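Local coordinates for PH1570-like domain-containing protein (Pyrococcus horikoshii, PDB 2HQ4) that is of unknown function, an archaeal protein of the PH1570 family that folds as an antiparallel sheet packed against helices, at residues L16-N21 / E64-F69; E26-E31 / Y48-P53; N37-V42 / R141-N146; L44-E49 / N152-Y157. All coordinates share one frame; numbering follows the deposited sequence.

Contact 1. Residues L16-N21 / E64-F69; sequences LEVFEN and ECAKEF
Helix-on-sheet packing joins helix 61-70 to strand 16-19 of the antiparallel sheet through V18, A66 and F69. The two segments run nearly parallel, their axes 9.5 Å apart and inclined by only 21°. V18 divides its methyls between two helix residues one turn apart: CG1 lies 3.7 Å from F69 CD2, while CG2 is 4.1 Å from A66 CB. Anti to the backbone N at chi1 180°, CG of F69 carries the ring out from the helix to the end of the strand, where the V18 side chain and the F69 ring lie alongside each other, pointing opposite ways. The carbonyl oxygen of F19 meets the edge of that ring near its plane, 3.7 Å from F69 CE2; the same oxygen accepts a hydrogen bond from W70 NE1, so its polarity is satisfied by the next helix residue. E20 lies more exposed, its bent chain coming in across F69, nearly perpendicular to it, and placing OE2 3.8 Å from F69 CZ. One residue before A66, C65 forms a disulfide with C12 of the adjacent edge strand 10-13. The result is a small apolar helix-sheet interface at the edge of an alpha+beta fold built on an antiparallel sheet.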
# COMPACT_ATOMS: atom_id res chain seq x y z
N LEU A 16 1.54 13.08 10.41
CA LEU A 16 2.01 11.82 9.82
C LEU A 16 2.88 11.04 10.80
O LEU A 16 3.88 11.57 11.32
CB LEU A 16 2.80 12.10 8.55
CG LEU A 16 3.51 10.92 7.87
CD1 LEU A 16 2.47 9.90 7.28
CD2 LEU A 16 4.42 11.46 6.79
N GLU A 17 2.49 9.78 11.05
CA GLU A 17 3.31 8.82 11.79
C GLU A 17 3.58 7.64 10.88
O GLU A 17 2.67 7.13 10.24
CB GLU A 17 2.59 8.26 13.02
CG GLU A 17 1.98 9.25 13.95
CD GLU A 17 1.12 8.54 14.98
OE1 GLU A 17 -0.10 8.25 14.72
OE2 GLU A 17 1.70 8.21 16.03
N VAL A 18 4.82 7.17 10.89
CA VAL A 18 5.24 6.06 10.09
C VAL A 18 5.57 4.90 11.06
O VAL A 18 6.13 5.11 12.13
CB VAL A 18 6.46 6.47 9.28
CG1 VAL A 18 7.00 5.30 8.52
CG2 VAL A 18 6.07 7.59 8.26
N PHE A 19 5.21 3.68 10.67
CA PHE A 19 5.30 2.50 11.55
C PHE A 19 6.09 1.44 10.83
O PHE A 19 6.49 1.64 9.67
CB PHE A 19 3.87 2.04 11.90
CG PHE A 19 3.10 3.03 12.67
CD1 PHE A 19 2.30 3.97 12.04
CD2 PHE A 19 3.21 3.07 14.06
CE1 PHE A 19 1.59 4.88 12.77
CE2 PHE A 19 2.53 4.01 14.80
CZ PHE A 19 1.70 4.92 14.15
N GLU A 20 6.34 0.27 11.46
CA GLU A 20 7.22 -0.71 10.81
C GLU A 20 6.66 -1.16 9.45
O GLU A 20 7.41 -1.40 8.46
CB GLU A 20 7.35 -1.99 11.67
CG GLU A 20 8.29 -1.98 12.79
CD GLU A 20 9.68 -1.49 12.41
OE1 GLU A 20 10.35 -2.07 11.53
OE2 GLU A 20 10.08 -0.52 13.04
N ASN A 21 5.35 -1.32 9.41
CA ASN A 21 4.72 -1.86 8.18
C ASN A 21 3.54 -0.99 7.76
O ASN A 21 2.56 -1.50 7.21
CB ASN A 21 4.23 -3.32 8.39
CG ASN A 21 3.02 -3.40 9.33
OD1 ASN A 21 2.93 -2.68 10.34
ND2 ASN A 21 2.08 -4.26 9.00
N GLU A 64 11.90 12.13 3.35
CA GLU A 64 13.27 11.94 3.87
C GLU A 64 13.30 11.32 5.26
O GLU A 64 14.09 10.41 5.53
CB GLU A 64 14.04 13.25 3.83
CG GLU A 64 14.19 13.79 2.40
CD GLU A 64 15.07 12.91 1.50
OE1 GLU A 64 16.02 12.29 2.03
OE2 GLU A 64 14.82 12.82 0.27
N CYS A 65 12.43 11.81 6.14
CA CYS A 65 12.26 11.28 7.49
C CYS A 65 11.89 9.76 7.50
O CYS A 65 12.45 8.96 8.27
CB CYS A 65 11.20 12.13 8.23
SG CYS A 65 10.68 11.54 9.87
N ALA A 66 10.94 9.38 6.64
CA ALA A 66 10.44 8.01 6.59
C ALA A 66 11.56 7.12 6.03
O ALA A 66 11.73 5.98 6.51
CB ALA A 66 9.19 7.94 5.69
N LYS A 67 12.32 7.63 5.05
CA LYS A 67 13.49 6.89 4.49
C LYS A 67 14.56 6.60 5.56
O LYS A 67 15.12 5.49 5.63
CB LYS A 67 14.12 7.61 3.31
CG LYS A 67 13.41 7.41 1.95
CD LYS A 67 14.23 7.96 0.79
CE LYS A 67 14.52 9.44 0.95
NZ LYS A 67 15.29 10.05 -0.20
N GLU A 68 14.81 7.59 6.40
CA GLU A 68 15.75 7.47 7.51
C GLU A 68 15.22 6.42 8.51
O GLU A 68 15.95 5.50 8.91
CB GLU A 68 15.98 8.85 8.17
CG GLU A 68 17.39 9.07 8.77
CD GLU A 68 17.61 10.53 9.22
OE1 GLU A 68 16.59 11.24 9.50
OE2 GLU A 68 18.80 10.97 9.27
N PHE A 69 13.94 6.54 8.88
CA PHE A 69 13.28 5.58 9.76
C PHE A 69 13.38 4.12 9.26
O PHE A 69 13.72 3.22 10.05
CB PHE A 69 11.82 5.97 9.99
CG PHE A 69 11.07 5.03 10.88
CD1 PHE A 69 11.39 4.93 12.23
CD2 PHE A 69 10.06 4.22 10.37
CE1 PHE A 69 10.70 4.05 13.08
CE2 PHE A 69 9.37 3.34 11.19
CZ PHE A 69 9.69 3.26 12.57
O HOH W 1 12.37 0.34 10.67

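Contact 2. Residues E26-E31 / Y48-P53; sequences EKFNVE and YELYLP
An edge-to-face aromatic pair, F28 against Y51, sits where a G1 beta bulge leads into strand 30-36 and meets the far half of helix 40-55. The F28 edge points at one face of the Y51 ring, with centroids 5.3 Å apart and planes at 76°. F28 CE2 makes the closest approach, 3.7 Å from Y51 CZ, and stands toward the rim of the tyrosine ring. The torsions of both residues bring this about: each ring leaves its backbone with CG anti to the carbonyl carbon (chi1 -62° for F28, -77° for Y51). The far end of the F28 ring also approaches the helix backbone, CZ lying 3.5 Å from L50 O.

L50 touches both F28 and V30 through one methyl. Its CD2 is 4.0 Å from F28 CG, the two side chains passing in opposite directions, and the same methyl meets V30 CG2 tip to tip at 4.2 Å. On one face of the F28 ring lies CG of its own neighbour K27, over the centre, so the ring has aliphatic cover there as well as the tyrosine at its edge. The polar ends turn to other partners: Y51 OH is hydrogen-bonded to D25 OD2, and K27 NZ forms a salt bridge with E54 farther along the helix. The bulge has N29 and V30 both facing D25, whose other carboxylate oxygen accepts from F28 N. Beyond this apolar patch, V30 touches I150 and K153 of helix 150-155, while L50 and V30 both reach F23 of strand 22-25.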
# COMPACT_ATOMS: atom_id res chain seq x y z
N GLU A 26 -3.16 11.82 9.53
CA GLU A 26 -4.45 12.40 9.98
C GLU A 26 -4.78 13.74 9.29
O GLU A 26 -5.91 14.22 9.39
CB GLU A 26 -4.47 12.55 11.49
CG GLU A 26 -4.28 11.23 12.22
CD GLU A 26 -4.58 11.34 13.70
OE1 GLU A 26 -3.84 12.03 14.40
OE2 GLU A 26 -5.57 10.74 14.19
N LYS A 27 -3.84 14.31 8.56
CA LYS A 27 -4.15 15.48 7.73
C LYS A 27 -4.95 15.05 6.49
O LYS A 27 -6.00 15.62 6.16
CB LYS A 27 -2.85 16.15 7.26
CG LYS A 27 -3.07 17.32 6.30
CD LYS A 27 -1.80 18.09 6.01
CE LYS A 27 -2.16 19.35 5.20
NZ LYS A 27 -0.95 20.16 4.80
N PHE A 28 -4.43 14.05 5.80
CA PHE A 28 -5.05 13.55 4.58
C PHE A 28 -5.99 12.38 4.82
O PHE A 28 -6.65 11.96 3.89
CB PHE A 28 -3.99 13.25 3.51
CG PHE A 28 -3.21 14.46 3.09
CD1 PHE A 28 -3.82 15.49 2.34
CD2 PHE A 28 -1.86 14.60 3.45
CE1 PHE A 28 -3.10 16.67 1.97
CE2 PHE A 28 -1.14 15.73 3.06
CZ PHE A 28 -1.76 16.77 2.32
N ASN A 29 -6.10 11.91 6.06
CA ASN A 29 -6.92 10.75 6.42
C ASN A 29 -6.55 9.55 5.50
O ASN A 29 -7.44 8.96 4.83
CB ASN A 29 -8.43 11.10 6.36
CG ASN A 29 -9.32 9.97 6.87
OD1 ASN A 29 -9.03 9.32 7.88
ND2 ASN A 29 -10.45 9.75 6.19
N VAL A 30 -5.25 9.20 5.47
CA VAL A 30 -4.74 8.07 4.66
C VAL A 30 -4.04 7.15 5.65
O VAL A 30 -3.17 7.58 6.38
CB VAL A 30 -3.76 8.52 3.54
CG1 VAL A 30 -3.11 7.32 2.82
CG2 VAL A 30 -4.44 9.44 2.49
N GLU A 31 -4.46 5.89 5.70
CA GLU A 31 -3.90 4.90 6.62
C GLU A 31 -3.72 3.68 5.78
O GLU A 31 -4.65 3.26 5.06
CB GLU A 31 -4.90 4.58 7.75
CG GLU A 31 -5.30 5.82 8.58
CD GLU A 31 -6.20 5.50 9.74
OE1 GLU A 31 -6.56 4.33 9.91
OE2 GLU A 31 -6.53 6.46 10.49
N TYR A 48 5.67 10.78 -0.35
CA TYR A 48 6.18 11.78 -1.28
C TYR A 48 5.05 12.46 -2.06
O TYR A 48 4.98 13.71 -2.14
CB TYR A 48 7.16 11.10 -2.23
CG TYR A 48 7.87 12.02 -3.20
CD1 TYR A 48 9.11 12.61 -2.87
CD2 TYR A 48 7.35 12.27 -4.47
CE1 TYR A 48 9.78 13.46 -3.79
CE2 TYR A 48 8.00 13.12 -5.38
CZ TYR A 48 9.21 13.69 -5.03
OH TYR A 48 9.83 14.50 -5.96
N GLU A 49 4.18 11.65 -2.64
CA GLU A 49 3.08 12.18 -3.43
C GLU A 49 2.12 13.02 -2.56
O GLU A 49 1.66 14.06 -3.02
CB GLU A 49 2.34 11.06 -4.17
CG GLU A 49 1.10 11.55 -4.91
CD GLU A 49 0.46 10.49 -5.78
OE1 GLU A 49 1.14 9.49 -6.11
OE2 GLU A 49 -0.72 10.68 -6.17
N LEU A 50 1.86 12.59 -1.32
CA LEU A 50 0.98 13.32 -0.42
C LEU A 50 1.50 14.74 -0.05
O LEU A 50 0.70 15.69 0.06
CB LEU A 50 0.71 12.53 0.86
CG LEU A 50 -0.31 11.37 0.86
CD1 LEU A 50 -0.38 10.74 2.26
CD2 LEU A 50 -1.74 11.89 0.42
N TYR A 51 2.82 14.87 0.09
CA TYR A 51 3.46 16.09 0.61
C TYR A 51 4.16 16.91 -0.47
O TYR A 51 4.53 18.07 -0.22
CB TYR A 51 4.39 15.75 1.81
CG TYR A 51 3.55 15.51 3.03
CD1 TYR A 51 3.08 16.60 3.79
CD2 TYR A 51 3.06 14.23 3.34
CE1 TYR A 51 2.23 16.40 4.89
CE2 TYR A 51 2.19 14.01 4.44
CZ TYR A 51 1.79 15.11 5.22
OH TYR A 51 0.96 14.93 6.29
N LEU A 52 4.26 16.35 -1.67
CA LEU A 52 4.78 17.05 -2.84
C LEU A 52 4.15 18.44 -3.04
O LEU A 52 4.89 19.40 -3.27
CB LEU A 52 4.62 16.20 -4.11
CG LEU A 52 5.05 16.72 -5.46
CD1 LEU A 52 6.51 17.17 -5.39
CD2 LEU A 52 4.89 15.58 -6.46
N PRO A 53 2.81 18.54 -2.94
CA PRO A 53 2.20 19.87 -3.08
C PRO A 53 2.68 20.92 -2.07
O PRO A 53 2.77 22.08 -2.44
CB PRO A 53 0.70 19.59 -2.88
CG PRO A 53 0.51 18.15 -3.34
CD PRO A 53 1.77 17.50 -2.78

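Contact 3. Residues N37-V42 / R141-N146; sequences NDARKV and RLFIFN
Here the Asx turn at D38 that opens helix 40-55 packs against strand 141-145, a neighbour of strand 30-36 in the antiparallel sheet; the chain leaves strand 30-36 and enters the helix over the side chains of R141 and F143. The apolar part rests on F143. A39, at the N-cap position, sets CB 3.7 Å from F143 CE1, and V42, nearly one turn on, brings CG1 to 4.0 Å from the same F143 CE1.

R141 adds van der Waals packing of its own, its chain running along the backbone of the turn before bending at chi3 (-67°). Its CG is 3.3 Å from N37 O and its CD 3.3 Å from D38 O, while the other methyl of V42, CG2, lies beside the guanidinium, 3.9 Å from R141 NH1. The two branches of one valine thus touch two strand residues of different character.

Polar bonding across the contact comes from the guanidinium, which has D38 O at its edge, in plane; NH1 donates to that oxygen in a weak but nearly straight bond (3.4 Å, 169°). The stronger partner of R141 is D137, which forms a salt bridge with NE and probably helps to fix the orientation of the group.

Within the turn itself, D38 is bound by R40 in two ways. Its OD1 accepts from the backbone N of R40, closing the Asx turn, and R40 also grips the carboxylate in a side-on salt bridge, NE to OD1 and NH2 to OD2. OD1 is therefore shared, with R40 NE and R40 N reaching it from opposite faces of the carboxylate plane, at 2.9 and 3.0 Å.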
# COMPACT_ATOMS: atom_id res chain seq x y z
N ASN A 37 5.16 -9.73 1.34
CA ASN A 37 6.44 -9.18 0.89
C ASN A 37 6.59 -7.66 1.17
O ASN A 37 5.59 -6.99 1.36
CB ASN A 37 6.69 -9.53 -0.57
CG ASN A 37 6.96 -11.06 -0.76
OD1 ASN A 37 6.44 -11.72 -1.69
ND2 ASN A 37 7.76 -11.62 0.14
N ASP A 38 7.83 -7.17 1.20
CA ASP A 38 8.16 -5.80 1.56
C ASP A 38 7.45 -4.81 0.61
O ASP A 38 7.53 -4.94 -0.61
CB ASP A 38 9.68 -5.63 1.47
CG ASP A 38 10.19 -4.31 2.06
OD1 ASP A 38 9.43 -3.56 2.70
OD2 ASP A 38 11.38 -4.02 1.84
N ALA A 39 6.73 -3.85 1.18
CA ALA A 39 6.14 -2.79 0.36
C ALA A 39 6.58 -1.41 0.83
O ALA A 39 5.93 -0.41 0.52
CB ALA A 39 4.62 -2.89 0.37
N ARG A 40 7.69 -1.33 1.56
CA ARG A 40 8.07 -0.01 2.13
C ARG A 40 8.29 1.10 1.10
O ARG A 40 7.95 2.26 1.35
CB ARG A 40 9.19 -0.12 3.16
CG ARG A 40 8.67 -0.64 4.57
CD ARG A 40 9.81 -1.18 5.47
NE ARG A 40 10.78 -1.92 4.65
CZ ARG A 40 12.07 -2.04 4.94
NH1 ARG A 40 12.55 -1.49 6.05
NH2 ARG A 40 12.87 -2.69 4.11
N LYS A 41 8.85 0.76 -0.06
CA LYS A 41 9.06 1.78 -1.09
C LYS A 41 7.74 2.29 -1.73
O LYS A 41 7.66 3.42 -2.17
CB LYS A 41 10.04 1.26 -2.17
CG LYS A 41 11.52 1.14 -1.69
CD LYS A 41 12.43 0.80 -2.89
CE LYS A 41 13.86 0.43 -2.46
NZ LYS A 41 14.68 0.16 -3.69
N VAL A 42 6.74 1.42 -1.84
CA VAL A 42 5.40 1.89 -2.24
C VAL A 42 4.88 2.91 -1.21
O VAL A 42 4.37 3.99 -1.57
CB VAL A 42 4.38 0.70 -2.38
CG1 VAL A 42 2.97 1.23 -2.75
CG2 VAL A 42 4.90 -0.27 -3.43
N ARG A 141 2.09 -9.01 -1.89
CA ARG A 141 1.90 -7.99 -0.87
C ARG A 141 0.41 -7.74 -0.73
O ARG A 141 -0.32 -7.65 -1.75
CB ARG A 141 2.61 -6.71 -1.29
CG ARG A 141 4.06 -6.99 -1.62
CD ARG A 141 4.74 -5.80 -2.13
NE ARG A 141 4.27 -5.32 -3.43
CZ ARG A 141 4.93 -4.41 -4.10
NH1 ARG A 141 6.06 -3.96 -3.56
NH2 ARG A 141 4.53 -3.98 -5.28
N LEU A 142 -0.02 -7.68 0.51
CA LEU A 142 -1.39 -7.38 0.85
C LEU A 142 -1.41 -6.03 1.59
O LEU A 142 -0.79 -5.88 2.70
CB LEU A 142 -1.96 -8.50 1.71
CG LEU A 142 -3.36 -8.19 2.27
CD1 LEU A 142 -4.47 -8.37 1.15
CD2 LEU A 142 -3.59 -9.09 3.42
N PHE A 143 -2.09 -5.06 0.99
CA PHE A 143 -2.26 -3.74 1.60
C PHE A 143 -3.63 -3.67 2.25
O PHE A 143 -4.60 -4.22 1.69
CB PHE A 143 -2.22 -2.68 0.51
CG PHE A 143 -0.92 -2.62 -0.24
CD1 PHE A 143 0.08 -1.69 0.15
CD2 PHE A 143 -0.70 -3.47 -1.34
CE1 PHE A 143 1.32 -1.63 -0.57
CE2 PHE A 143 0.50 -3.43 -2.05
CZ PHE A 143 1.52 -2.48 -1.66
N ILE A 144 -3.74 -3.06 3.42
CA ILE A 144 -5.06 -2.83 4.03
C ILE A 144 -5.08 -1.34 4.28
O ILE A 144 -4.02 -0.75 4.60
CB ILE A 144 -5.37 -3.71 5.29
CG1 ILE A 144 -4.40 -3.46 6.45
CG2 ILE A 144 -5.40 -5.28 4.91
CD1 ILE A 144 -4.86 -4.17 7.79
N PHE A 145 -6.23 -0.71 4.09
CA PHE A 145 -6.31 0.74 4.17
C PHE A 145 -7.68 1.20 4.69
O PHE A 145 -8.63 0.40 4.74
CB PHE A 145 -5.92 1.36 2.80
CG PHE A 145 -6.48 0.61 1.58
CD1 PHE A 145 -7.77 0.88 1.10
CD2 PHE A 145 -5.69 -0.34 0.91
CE1 PHE A 145 -8.28 0.19 -0.03
CE2 PHE A 145 -6.15 -1.03 -0.18
CZ PHE A 145 -7.48 -0.77 -0.67
N ASN A 146 -7.81 2.49 5.05
CA ASN A 146 -8.98 2.90 5.84
C ASN A 146 -10.18 3.32 4.97
O ASN A 146 -11.29 3.35 5.49
CB ASN A 146 -8.62 4.07 6.79
CG ASN A 146 -8.16 5.28 6.03
OD1 ASN A 146 -7.35 5.15 5.11
ND2 ASN A 146 -8.71 6.48 6.36

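Contact 4. Residues L44-E49 / N152-Y157; sequences LAMIYE and NKILKY
The Y157 ring is sandwiched: A45 CB lies over the centre of one face and K156 CG over the centre of the opposite one. The alanine contact is a CH-pi interaction, its methyl 3.5 Å from the ring centroid and 7° off the normal. At the ring edge stands E49 OE1, which accepts a hydrogen bond from Y157 OH; the modelled length, 2.5 Å, is shorter than usual and may not be exact. Carboxylate and ring planes are 75° apart. E49 extends from its helix with CG anti to the backbone N (chi1 175°), and OE2 takes the salt bridge with K156 NZ. That bridge is 2.6 Å long, with OE2 met on the syn side, 24° out of the carboxylate plane, and the lysine charge would probably favour the ionised form of E49.

Helix 40-55 and helix 150-155 are here packed side by side on the sheet, with V32 of strand 30-36 touching both M46 and I154. M46 makes the apolar contact between the two: its SD is 3.7 Å from I154 CG1, and the bend at chi3 sets CE against both I154 CG1, at 3.8 Å, and K153 CB, at 4.0 Å. Nearby, a water donates to K153 O at 2.8 Å and, more weakly, to E49 OE1. A second water accepts from K153 NZ and donates weakly to E49 OE2.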
# COMPACT_ATOMS: atom_id res chain seq x y z
N LEU A 44 6.67 4.79 0.81
CA LEU A 44 7.51 6.01 0.63
C LEU A 44 7.03 6.86 -0.52
O LEU A 44 6.93 8.10 -0.41
CB LEU A 44 8.98 5.63 0.36
CG LEU A 44 9.70 5.07 1.57
CD1 LEU A 44 11.14 4.57 1.18
CD2 LEU A 44 9.79 6.20 2.58
N ALA A 45 6.72 6.21 -1.64
CA ALA A 45 6.21 6.94 -2.80
C ALA A 45 4.87 7.61 -2.50
O ALA A 45 4.61 8.74 -2.93
CB ALA A 45 6.10 6.00 -4.00
N MET A 46 4.00 6.92 -1.76
CA MET A 46 2.70 7.52 -1.35
C MET A 46 2.91 8.77 -0.49
O MET A 46 2.17 9.75 -0.63
CB MET A 46 1.86 6.48 -0.56
CG MET A 46 1.37 5.24 -1.41
SD MET A 46 0.68 3.89 -0.41
CE MET A 46 -0.85 4.69 0.13
N ILE A 47 3.87 8.73 0.44
CA ILE A 47 4.19 9.87 1.34
C ILE A 47 4.71 11.05 0.53
O ILE A 47 4.25 12.19 0.69
CB ILE A 47 5.23 9.43 2.44
CG1 ILE A 47 4.55 8.53 3.46
CG2 ILE A 47 5.81 10.65 3.16
CD1 ILE A 47 5.56 7.60 4.35
N TYR A 48 5.67 10.78 -0.35
CA TYR A 48 6.18 11.78 -1.28
C TYR A 48 5.05 12.46 -2.06
O TYR A 48 4.98 13.71 -2.14
CB TYR A 48 7.16 11.10 -2.23
CG TYR A 48 7.87 12.02 -3.20
CD1 TYR A 48 9.11 12.61 -2.87
CD2 TYR A 48 7.35 12.27 -4.47
CE1 TYR A 48 9.78 13.46 -3.79
CE2 TYR A 48 8.00 13.12 -5.38
CZ TYR A 48 9.21 13.69 -5.03
OH TYR A 48 9.83 14.50 -5.96
N GLU A 49 4.18 11.65 -2.64
CA GLU A 49 3.08 12.18 -3.43
C GLU A 49 2.12 13.02 -2.56
O GLU A 49 1.66 14.06 -3.02
CB GLU A 49 2.34 11.06 -4.17
CG GLU A 49 1.10 11.55 -4.91
CD GLU A 49 0.46 10.49 -5.78
OE1 GLU A 49 1.14 9.49 -6.11
OE2 GLU A 49 -0.72 10.68 -6.17
N ASN A 152 -6.22 3.70 -5.28
CA ASN A 152 -5.50 4.32 -6.41
C ASN A 152 -4.12 4.84 -6.08
O ASN A 152 -3.25 4.85 -6.94
CB ASN A 152 -6.32 5.47 -7.07
CG ASN A 152 -7.75 4.99 -7.47
OD1 ASN A 152 -8.07 4.87 -8.67
ND2 ASN A 152 -8.57 4.68 -6.48
N LYS A 153 -3.95 5.30 -4.86
CA LYS A 153 -2.66 5.79 -4.36
C LYS A 153 -1.62 4.65 -4.34
O LYS A 153 -0.42 4.89 -4.56
CB LYS A 153 -2.83 6.34 -2.96
CG LYS A 153 -3.78 7.60 -2.90
CD LYS A 153 -3.84 8.10 -1.45
CE LYS A 153 -4.78 9.34 -1.26
NZ LYS A 153 -4.95 10.20 -2.47
N ILE A 154 -2.09 3.45 -4.01
CA ILE A 154 -1.26 2.22 -4.02
C ILE A 154 -1.03 1.71 -5.41
O ILE A 154 0.13 1.42 -5.78
CB ILE A 154 -1.88 1.10 -3.11
CG1 ILE A 154 -1.90 1.53 -1.64
CG2 ILE A 154 -1.11 -0.26 -3.20
CD1 ILE A 154 -2.94 0.76 -0.81
N LEU A 155 -2.10 1.63 -6.20
CA LEU A 155 -2.06 1.01 -7.52
C LEU A 155 -1.05 1.71 -8.43
O LEU A 155 -0.45 1.07 -9.30
CB LEU A 155 -3.44 1.04 -8.17
CG LEU A 155 -4.53 0.11 -7.62
CD1 LEU A 155 -5.91 0.40 -8.29
CD2 LEU A 155 -4.09 -1.34 -7.81
N LYS A 156 -0.83 3.00 -8.16
CA LYS A 156 0.10 3.83 -8.95
C LYS A 156 1.58 3.34 -8.85
O LYS A 156 2.38 3.54 -9.77
CB LYS A 156 -0.02 5.28 -8.50
CG LYS A 156 0.98 6.24 -9.11
CD LYS A 156 0.70 7.69 -8.69
CE LYS A 156 -0.78 8.01 -8.74
NZ LYS A 156 -1.00 9.44 -8.39
N TYR A 157 1.90 2.69 -7.73
CA TYR A 157 3.30 2.42 -7.39
C TYR A 157 3.64 0.96 -7.22
O TYR A 157 4.82 0.61 -6.99
CB TYR A 157 3.71 3.17 -6.13
CG TYR A 157 3.63 4.66 -6.30
CD1 TYR A 157 4.42 5.31 -7.25
CD2 TYR A 157 2.78 5.42 -5.51
CE1 TYR A 157 4.35 6.69 -7.40
CE2 TYR A 157 2.70 6.80 -5.66
CZ TYR A 157 3.48 7.42 -6.61
OH TYR A 157 3.40 8.78 -6.74
O HOH W 2 0.14 7.56 -4.16
O HOH W 3 -1.87 10.95 -2.96

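In the fold
Helix 40-55 runs through contacts 2, 3 and 4, its start serving contact 3, its middle contact 4 and its later part contact 2. Contacts 2 and 4 share Y48 and E49, and their centres, like those of contacts 3 and 4, are about 10 Å apart. I154 of contact 4 packs on F143 and F145 of contact 3, its CD1 3.4 Å from F145 CD2. Strands 30-36 and 141-145 join contacts 2 and 3, where N146 probably hydrogen-bonds to N29 O and E31 N. Contact 1 adds helix 61-70: A66 CB is 3.6 Å from L44 CD2, and V18 packs on I47, both L44 and I47 belonging to helix 40-55.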